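Local coordinates for D-glycero-D-manno-heptose 1-phosphate kinase (Bacteroides thetaiotaomicron, PDB 3K85), which probably phosphorylates D-glycero-D-manno-heptose 1-phosphate with ATP, as a member of the GHMP kinase family of small-molecule kinases, at residues K158-Y171 and F174-M187. Numbering follows the deposited sequence.
Sequences KQDQYAAAFGGFNY and FLQNDLVIVNPLKM
The beta hairpin of strands 169-175 and 179-185, with helix 159-166 packed across one of its faces, shows how a helix and the hairpin that follows it in sequence build a shared apolar layer. Y162 and F166, one helical turn apart, meet V180 and V182, two residues apart on strand 179-185. V180 CG2 sits over one face of the Y162 ring, displaced toward its rim and 4.0 Å from the centroid, while CG1 comes up beside the hydroxyl end. V182 CG2 touches both rings: it lies over the middle of the F166 ring, 4.0 Å from that centroid, and also reaches Y162 CD1. With CG anti to its carbonyl carbon (chi1 -74°), Y162 also turns a ring face to the edge of F174, an offset edge-to-face pair with planes at 73°. F174 CE1 continues to K158 CB, 3.5 Å away, whereas the lysine's amino group is held by D20, S22 and S25. Were Y162 replaced by an alanine, the V180 methyls and the F174 edge would probably lose the ring that fills the space between them.

Between the strands, Y171 O is gripped from opposite sides of its carbonyl plane by N183 N (3.0 Å) and N183 ND2 (3.1 Å), and Y171 N returns a bond to N183 O. Both side chains lie on the sheet face opposite N170 and P184; ND2, also bonded to E173, sits at the Y171 ring edge, the planes 48° apart, and N183 OD1 meets K243 of the second subunit. Farther along, L185 N bonds to F169 O at 2.9 Å. M187 CG lies over one face of the F169 ring, 3.3 Å from F169 CG, and the selenium of this selenomethionine stands obliquely 4.7 Å from the centroid, a Met-aromatic contact. Backbone bonds from P184 and K186 join the second subunit. Such a helix-on-hairpin unit is consistent with the alpha+beta, S5-like N-terminal domain of GHMP kinases.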
ATOM      1  N   LYS A 158     -12.934  16.004   0.221  1.00 37.33           N
ATOM      2  CA  LYS A 158     -12.921  14.908   1.183  1.00 34.96           C
ATOM      3  C   LYS A 158     -11.528  14.345   1.438  1.00 32.71           C
ATOM      4  O   LYS A 158     -11.286  13.710   2.462  1.00 33.09           O
ATOM      5  CB  LYS A 158     -13.823  13.774   0.688  1.00 36.36           C
ATOM      6  CG  LYS A 158     -15.191  14.225   0.171  1.00 38.28           C
ATOM      7  CD  LYS A 158     -15.932  13.072  -0.493  1.00 39.25           C
ATOM      8  CE  LYS A 158     -17.233  13.529  -1.174  1.00 43.09           C
ATOM      9  NZ  LYS A 158     -17.006  14.372  -2.393  1.00 40.95           N
ATOM     10  N   GLN A 159     -10.608  14.579   0.518  1.00 30.80           N
ATOM     11  CA  GLN A 159      -9.273  14.030   0.668  1.00 32.69           C
ATOM     12  C   GLN A 159      -8.587  14.329   2.007  1.00 33.09           C
ATOM     13  O   GLN A 159      -7.946  13.441   2.584  1.00 33.66           O
ATOM     14  CB  GLN A 159      -8.381  14.461  -0.505  1.00 31.07           C
ATOM     15  CG  GLN A 159      -7.972  15.919  -0.519  1.00 32.80           C
ATOM     16  CD  GLN A 159      -6.815  16.157  -1.457  1.00 32.81           C
ATOM     17  OE1 GLN A 159      -5.812  15.443  -1.407  1.00 35.30           O
ATOM     18  NE2 GLN A 159      -6.939  17.161  -2.321  1.00 34.68           N
ATOM     19  N   ASP A 160      -8.750  15.555   2.506  1.00 32.66           N
ATOM     20  CA  ASP A 160      -8.148  15.988   3.768  1.00 31.34           C
ATOM     21  C   ASP A 160      -8.501  15.151   4.986  1.00 30.92           C
ATOM     22  O   ASP A 160      -7.622  14.771   5.755  1.00 30.77           O
ATOM     23  CB  ASP A 160      -8.515  17.446   4.070  1.00 32.27           C
ATOM     24  CG  ASP A 160      -7.994  18.405   3.026  1.00 34.34           C
ATOM     25  OD1 ASP A 160      -7.350  17.945   2.051  1.00 33.85           O
ATOM     26  OD2 ASP A 160      -8.234  19.622   3.183  1.00 38.45           O
ATOM     27  N   GLN A 161      -9.779  14.875   5.187  1.00 29.48           N
ATOM     28  CA  GLN A 161     -10.154  14.081   6.352  1.00 30.02           C
ATOM     29  C   GLN A 161      -9.525  12.686   6.322  1.00 28.68           C
ATOM     30  O   GLN A 161      -9.001  12.200   7.328  1.00 27.09           O
ATOM     31  CB  GLN A 161     -11.680  13.943   6.457  1.00 30.74           C
ATOM     32  CG  GLN A 161     -12.413  15.212   6.889  1.00 30.19           C
ATOM     33  CD  GLN A 161     -12.658  16.187   5.747  1.00 28.34           C
ATOM     34  OE1 GLN A 161     -12.099  16.057   4.661  1.00 24.96           O
ATOM     35  NE2 GLN A 161     -13.505  17.179   6.001  1.00 33.74           N
ATOM     36  N   TYR A 162      -9.568  12.052   5.157  1.00 27.28           N
ATOM     37  CA  TYR A 162      -9.037  10.702   5.016  1.00 25.76           C
ATOM     38  C   TYR A 162      -7.520  10.634   5.126  1.00 24.71           C
ATOM     39  O   TYR A 162      -6.979   9.689   5.714  1.00 21.83           O
ATOM     40  CB  TYR A 162      -9.512  10.097   3.689  1.00 25.44           C
ATOM     41  CG  TYR A 162     -10.970   9.695   3.705  1.00 22.87           C
ATOM     42  CD1 TYR A 162     -11.350   8.412   4.093  1.00 24.21           C
ATOM     43  CD2 TYR A 162     -11.973  10.619   3.413  1.00 23.44           C
ATOM     44  CE1 TYR A 162     -12.693   8.055   4.199  1.00 24.02           C
ATOM     45  CE2 TYR A 162     -13.331  10.271   3.522  1.00 24.57           C
ATOM     46  CZ  TYR A 162     -13.678   8.991   3.919  1.00 26.12           C
ATOM     47  OH  TYR A 162     -15.006   8.649   4.097  1.00 28.15           O
ATOM     48  N   ALA A 163      -6.829  11.625   4.563  1.00 23.14           N
ATOM     49  CA  ALA A 163      -5.375  11.634   4.631  1.00 21.99           C
ATOM     50  C   ALA A 163      -4.946  11.699   6.101  1.00 21.98           C
ATOM     51  O   ALA A 163      -4.115  10.913   6.560  1.00 20.79           O
ATOM     52  CB  ALA A 163      -4.818  12.819   3.861  1.00 22.08           C
ATOM     53  N   ALA A 164      -5.550  12.609   6.852  1.00 19.42           N
ATOM     54  CA  ALA A 164      -5.197  12.768   8.253  1.00 18.44           C
ATOM     55  C   ALA A 164      -5.373  11.502   9.081  1.00 19.12           C
ATOM     56  O   ALA A 164      -4.500  11.155   9.882  1.00 19.24           O
ATOM     57  CB  ALA A 164      -6.007  13.908   8.867  1.00 16.20           C
ATOM     58  N   ALA A 165      -6.495  10.811   8.895  1.00 19.43           N
ATOM     59  CA  ALA A 165      -6.772   9.601   9.663  1.00 21.53           C
ATOM     60  C   ALA A 165      -6.012   8.354   9.212  1.00 22.44           C
ATOM     61  O   ALA A 165      -5.674   7.498  10.038  1.00 22.70           O
ATOM     62  CB  ALA A 165      -8.291   9.318   9.664  1.00 20.35           C
ATOM     63  N   PHE A 166      -5.750   8.251   7.911  1.00 24.21           N
ATOM     64  CA  PHE A 166      -5.052   7.091   7.358  1.00 23.88           C
ATOM     65  C   PHE A 166      -3.530   7.170   7.371  1.00 23.10           C
ATOM     66  O   PHE A 166      -2.881   6.211   7.785  1.00 23.42           O
ATOM     67  CB  PHE A 166      -5.565   6.803   5.945  1.00 21.05           C
ATOM     68  CG  PHE A 166      -6.920   6.148   5.928  1.00 24.88           C
ATOM     69  CD1 PHE A 166      -7.041   4.759   5.805  1.00 23.51           C
ATOM     70  CD2 PHE A 166      -8.081   6.914   6.072  1.00 22.31           C
ATOM     71  CE1 PHE A 166      -8.301   4.144   5.822  1.00 23.96           C
ATOM     72  CE2 PHE A 166      -9.340   6.313   6.090  1.00 22.78           C
ATOM     73  CZ  PHE A 166      -9.453   4.921   5.965  1.00 23.93           C
ATOM     74  N   GLY A 167      -2.965   8.292   6.920  1.00 23.59           N
ATOM     75  CA  GLY A 167      -1.518   8.454   6.909  1.00 22.06           C
ATOM     76  C   GLY A 167      -0.812   7.766   5.756  1.00 24.47           C
ATOM     77  O   GLY A 167      -1.361   6.834   5.153  1.00 23.47           O
ATOM     78  N   GLY A 168       0.401   8.235   5.449  1.00 24.60           N
ATOM     79  CA  GLY A 168       1.211   7.675   4.370  1.00 23.30           C
ATOM     80  C   GLY A 168       0.853   8.152   2.966  1.00 23.50           C
ATOM     81  O   GLY A 168       0.262   9.218   2.807  1.00 22.45           O
ATOM     82  N   PHE A 169       1.254   7.383   1.948  1.00 22.33           N
ATOM     83  CA  PHE A 169       0.921   7.682   0.550  1.00 22.25           C
ATOM     84  C   PHE A 169      -0.369   6.891   0.237  1.00 22.82           C
ATOM     85  O   PHE A 169      -0.381   5.654   0.258  1.00 22.94           O
ATOM     86  CB  PHE A 169       2.031   7.222  -0.401  1.00 21.88           C
ATOM     87  CG  PHE A 169       3.222   8.132  -0.436  1.00 24.92           C
ATOM     88  CD1 PHE A 169       3.473   8.927  -1.551  1.00 26.27           C
ATOM     89  CD2 PHE A 169       4.083   8.215   0.656  1.00 25.47           C
ATOM     90  CE1 PHE A 169       4.565   9.796  -1.572  1.00 25.63           C
ATOM     91  CE2 PHE A 169       5.179   9.084   0.642  1.00 25.74           C
ATOM     92  CZ  PHE A 169       5.417   9.873  -0.470  1.00 23.98           C
ATOM     93  N   ASN A 170      -1.450   7.611  -0.038  1.00 21.61           N
ATOM     94  CA  ASN A 170      -2.733   6.983  -0.327  1.00 21.57           C
ATOM     95  C   ASN A 170      -3.258   7.335  -1.729  1.00 21.48           C
ATOM     96  O   ASN A 170      -2.980   8.410  -2.263  1.00 20.96           O
ATOM     97  CB  ASN A 170      -3.762   7.400   0.740  1.00 17.67           C
ATOM     98  CG  ASN A 170      -3.469   6.794   2.110  1.00 22.41           C
ATOM     99  OD1 ASN A 170      -3.425   7.496   3.126  1.00 21.65           O
ATOM    100  ND2 ASN A 170      -3.278   5.476   2.144  1.00 21.62           N
ATOM    101  N   TYR A 171      -3.973   6.391  -2.330  1.00 22.27           N
ATOM    102  CA  TYR A 171      -4.602   6.578  -3.636  1.00 23.02           C
ATOM    103  C   TYR A 171      -6.048   6.334  -3.252  1.00 21.72           C
ATOM    104  O   TYR A 171      -6.447   5.202  -2.978  1.00 21.57           O
ATOM    105  CB  TYR A 171      -4.132   5.523  -4.622  1.00 24.11           C
ATOM    106  CG  TYR A 171      -4.726   5.632  -6.012  1.00 27.02           C
ATOM    107  CD1 TYR A 171      -4.255   6.577  -6.917  1.00 28.90           C
ATOM    108  CD2 TYR A 171      -5.711   4.738  -6.446  1.00 27.37           C
ATOM    109  CE1 TYR A 171      -4.735   6.630  -8.226  1.00 29.17           C
ATOM    110  CE2 TYR A 171      -6.198   4.783  -7.747  1.00 29.73           C
ATOM    111  CZ  TYR A 171      -5.702   5.735  -8.630  1.00 30.74           C
ATOM    112  OH  TYR A 171      -6.175   5.802  -9.916  1.00 32.57           O
ATOM    113  N   PHE A 174     -12.940   8.225  -4.666  1.00 31.08           N
ATOM    114  CA  PHE A 174     -14.148   8.861  -4.167  1.00 34.00           C
ATOM    115  C   PHE A 174     -15.169   8.570  -5.248  1.00 37.58           C
ATOM    116  O   PHE A 174     -15.380   9.355  -6.180  1.00 35.52           O
ATOM    117  CB  PHE A 174     -13.915  10.358  -3.995  1.00 33.04           C
ATOM    118  CG  PHE A 174     -12.919  10.682  -2.916  1.00 32.06           C
ATOM    119  CD1 PHE A 174     -13.278  10.589  -1.573  1.00 28.67           C
ATOM    120  CD2 PHE A 174     -11.607  11.019  -3.239  1.00 30.34           C
ATOM    121  CE1 PHE A 174     -12.349  10.824  -0.565  1.00 29.34           C
ATOM    122  CE2 PHE A 174     -10.664  11.255  -2.236  1.00 30.32           C
ATOM    123  CZ  PHE A 174     -11.036  11.157  -0.897  1.00 29.14           C
ATOM    124  N   LEU A 175     -15.769   7.397  -5.110  1.00 41.37           N
ATOM    125  CA  LEU A 175     -16.739   6.878  -6.051  1.00 46.62           C
ATOM    126  C   LEU A 175     -18.066   7.620  -6.082  1.00 50.96           C
ATOM    127  O   LEU A 175     -18.379   8.419  -5.195  1.00 51.89           O
ATOM    128  CB  LEU A 175     -16.968   5.399  -5.742  1.00 45.52           C
ATOM    129  CG  LEU A 175     -15.647   4.617  -5.705  1.00 45.92           C
ATOM    130  CD1 LEU A 175     -15.851   3.244  -5.090  1.00 44.67           C
ATOM    131  CD2 LEU A 175     -15.086   4.516  -7.114  1.00 44.99           C
ATOM    132  N   GLN A 176     -18.829   7.357  -7.140  1.00 55.01           N
ATOM    133  CA  GLN A 176     -20.145   7.950  -7.325  1.00 57.43           C
ATOM    134  C   GLN A 176     -20.990   7.409  -6.175  1.00 58.73           C
ATOM    135  O   GLN A 176     -20.649   6.372  -5.600  1.00 58.98           O
ATOM    136  CB  GLN A 176     -20.707   7.497  -8.673  1.00 57.85           C
ATOM    137  CG  GLN A 176     -19.813   7.873  -9.852  1.00 58.59           C
ATOM    138  CD  GLN A 176     -19.989   6.957 -11.052  1.00 58.17           C
ATOM    139  OE1 GLN A 176     -19.583   5.793 -11.025  1.00 57.91           O
ATOM    140  NE2 GLN A 176     -20.598   7.481 -12.111  1.00 57.89           N
ATOM    141  N   ASN A 177     -22.075   8.095  -5.822  1.00 59.80           N
ATOM    142  CA  ASN A 177     -22.905   7.619  -4.718  1.00 60.75           C
ATOM    143  C   ASN A 177     -22.022   7.584  -3.478  1.00 59.97           C
ATOM    144  O   ASN A 177     -22.022   6.619  -2.712  1.00 60.01           O
ATOM    145  CB  ASN A 177     -23.424   6.215  -5.034  1.00 63.39           C
ATOM    146  CG  ASN A 177     -24.561   6.231  -6.034  1.00 65.01           C
ATOM    147  OD1 ASN A 177     -25.720   6.406  -5.655  1.00 63.96           O
ATOM    148  ND2 ASN A 177     -24.236   6.065  -7.319  1.00 65.16           N
ATOM    149  N   ASP A 178     -21.278   8.671  -3.309  1.00 59.68           N
ATOM    150  CA  ASP A 178     -20.313   8.864  -2.229  1.00 58.23           C
ATOM    151  C   ASP A 178     -19.828   7.647  -1.430  1.00 55.57           C
ATOM    152  O   ASP A 178     -20.079   7.510  -0.233  1.00 54.48           O
ATOM    153  CB  ASP A 178     -20.773   9.991  -1.276  1.00 59.99           C
ATOM    154  CG  ASP A 178     -21.758   9.525  -0.228  1.00 60.26           C
ATOM    155  OD1 ASP A 178     -21.950  10.272   0.752  1.00 58.24           O
ATOM    156  OD2 ASP A 178     -22.336   8.428  -0.382  1.00 63.47           O
ATOM    157  N   LEU A 179     -19.120   6.762  -2.126  1.00 53.44           N
ATOM    158  CA  LEU A 179     -18.506   5.594  -1.509  1.00 50.40           C
ATOM    159  C   LEU A 179     -17.023   5.967  -1.554  1.00 46.94           C
ATOM    160  O   LEU A 179     -16.598   6.696  -2.451  1.00 44.74           O
ATOM    161  CB  LEU A 179     -18.759   4.329  -2.340  1.00 52.34           C
ATOM    162  CG  LEU A 179     -17.856   3.115  -2.034  1.00 53.96           C
ATOM    163  CD1 LEU A 179     -18.019   2.652  -0.580  1.00 52.63           C
ATOM    164  CD2 LEU A 179     -18.200   1.983  -2.995  1.00 54.29           C
ATOM    165  N   VAL A 180     -16.237   5.496  -0.598  1.00 43.45           N
ATOM    166  CA  VAL A 180     -14.819   5.834  -0.602  1.00 41.21           C
ATOM    167  C   VAL A 180     -13.921   4.643  -0.342  1.00 38.26           C
ATOM    168  O   VAL A 180     -14.177   3.854   0.561  1.00 41.23           O
ATOM    169  CB  VAL A 180     -14.491   6.916   0.444  1.00 41.26           C
ATOM    170  CG1 VAL A 180     -14.907   6.448   1.815  1.00 41.84           C
ATOM    171  CG2 VAL A 180     -13.004   7.226   0.419  1.00 39.43           C
ATOM    172  N   ILE A 181     -12.866   4.522  -1.141  1.00 33.48           N
ATOM    173  CA  ILE A 181     -11.911   3.438  -0.985  1.00 29.85           C
ATOM    174  C   ILE A 181     -10.519   4.022  -0.839  1.00 27.17           C
ATOM    175  O   ILE A 181     -10.078   4.813  -1.668  1.00 25.86           O
ATOM    176  CB  ILE A 181     -11.893   2.488  -2.211  1.00 30.56           C
ATOM    177  CG1 ILE A 181     -13.320   2.064  -2.571  1.00 33.38           C
ATOM    178  CG2 ILE A 181     -11.046   1.267  -1.906  1.00 27.60           C
ATOM    179  CD1 ILE A 181     -14.116   1.523  -1.395  1.00 37.39           C
ATOM    180  N   VAL A 182      -9.830   3.643   0.224  1.00 26.16           N
ATOM    181  CA  VAL A 182      -8.470   4.120   0.434  1.00 26.29           C
ATOM    182  C   VAL A 182      -7.488   2.976   0.177  1.00 25.05           C
ATOM    183  O   VAL A 182      -7.521   1.955   0.862  1.00 26.04           O
ATOM    184  CB  VAL A 182      -8.273   4.641   1.872  1.00 24.85           C
ATOM    185  CG1 VAL A 182      -6.842   5.119   2.066  1.00 23.50           C
ATOM    186  CG2 VAL A 182      -9.253   5.763   2.146  1.00 26.67           C
ATOM    187  N   ASN A 183      -6.652   3.133  -0.842  1.00 24.31           N
ATOM    188  CA  ASN A 183      -5.641   2.133  -1.160  1.00 23.82           C
ATOM    189  C   ASN A 183      -4.355   2.607  -0.480  1.00 23.48           C
ATOM    190  O   ASN A 183      -3.636   3.447  -1.021  1.00 23.75           O
ATOM    191  CB  ASN A 183      -5.436   2.046  -2.678  1.00 20.07           C
ATOM    192  CG  ASN A 183      -6.668   1.542  -3.401  1.00 19.81           C
ATOM    193  OD1 ASN A 183      -6.926   0.344  -3.448  1.00 16.90           O
ATOM    194  ND2 ASN A 183      -7.449   2.465  -3.959  1.00 20.04           N
ATOM    195  N   PRO A 184      -4.067   2.098   0.731  1.00 24.59           N
ATOM    196  CA  PRO A 184      -2.851   2.494   1.460  1.00 23.11           C
ATOM    197  C   PRO A 184      -1.649   1.944   0.718  1.00 23.67           C
ATOM    198  O   PRO A 184      -1.458   0.733   0.682  1.00 23.29           O
ATOM    199  CB  PRO A 184      -3.016   1.817   2.825  1.00 22.18           C
ATOM    200  CG  PRO A 184      -4.502   1.539   2.929  1.00 25.66           C
ATOM    201  CD  PRO A 184      -4.862   1.142   1.521  1.00 24.06           C
ATOM    202  N   LEU A 185      -0.833   2.811   0.131  1.00 25.11           N
ATOM    203  CA  LEU A 185       0.328   2.342  -0.625  1.00 27.65           C
ATOM    204  C   LEU A 185       1.646   2.236   0.147  1.00 29.46           C
ATOM    205  O   LEU A 185       2.072   3.201   0.779  1.00 31.56           O
ATOM    206  CB  LEU A 185       0.567   3.251  -1.837  1.00 27.47           C
ATOM    207  CG  LEU A 185      -0.548   3.513  -2.853  1.00 28.68           C
ATOM    208  CD1 LEU A 185      -0.030   4.513  -3.893  1.00 28.91           C
ATOM    209  CD2 LEU A 185      -0.969   2.216  -3.527  1.00 29.06           C
ATOM    210  N   LYS A 186       2.293   1.070   0.093  1.00 30.31           N
ATOM    211  CA  LYS A 186       3.598   0.908   0.733  1.00 31.65           C
ATOM    212  C   LYS A 186       4.580   1.602  -0.201  1.00 31.21           C
ATOM    213  O   LYS A 186       4.661   1.257  -1.372  1.00 33.00           O
ATOM    214  CB  LYS A 186       4.027  -0.564   0.828  1.00 32.83           C
ATOM    215  CG  LYS A 186       3.307  -1.406   1.851  1.00 34.72           C
ATOM    216  CD  LYS A 186       4.133  -2.638   2.243  1.00 36.31           C
ATOM    217  CE  LYS A 186       4.584  -3.441   1.031  1.00 38.18           C
ATOM    218  NZ  LYS A 186       5.132  -4.758   1.422  1.00 36.09           N
HETATM  219  N   MSE A 187       5.323   2.580   0.288  1.00 31.28           N
HETATM  220  CA  MSE A 187       6.277   3.245  -0.584  1.00 33.18           C
HETATM  221  C   MSE A 187       7.701   2.836  -0.235  1.00 32.01           C
HETATM  222  O   MSE A 187       8.119   2.966   0.912  1.00 31.62           O
HETATM  223  CB  MSE A 187       6.129   4.766  -0.484  1.00 36.92           C
HETATM  224  CG  MSE A 187       4.889   5.321  -1.171  1.00 46.57           C
HETATM  225 SE   MSE A 187       4.887   5.156  -3.134  1.00 61.35          SE
HETATM  226  CE  MSE A 187       6.276   6.436  -3.526  1.00 54.73           C
TER
HETATM  227  O   HOH W   1       2.634   5.175   2.508  1.00 24.76           O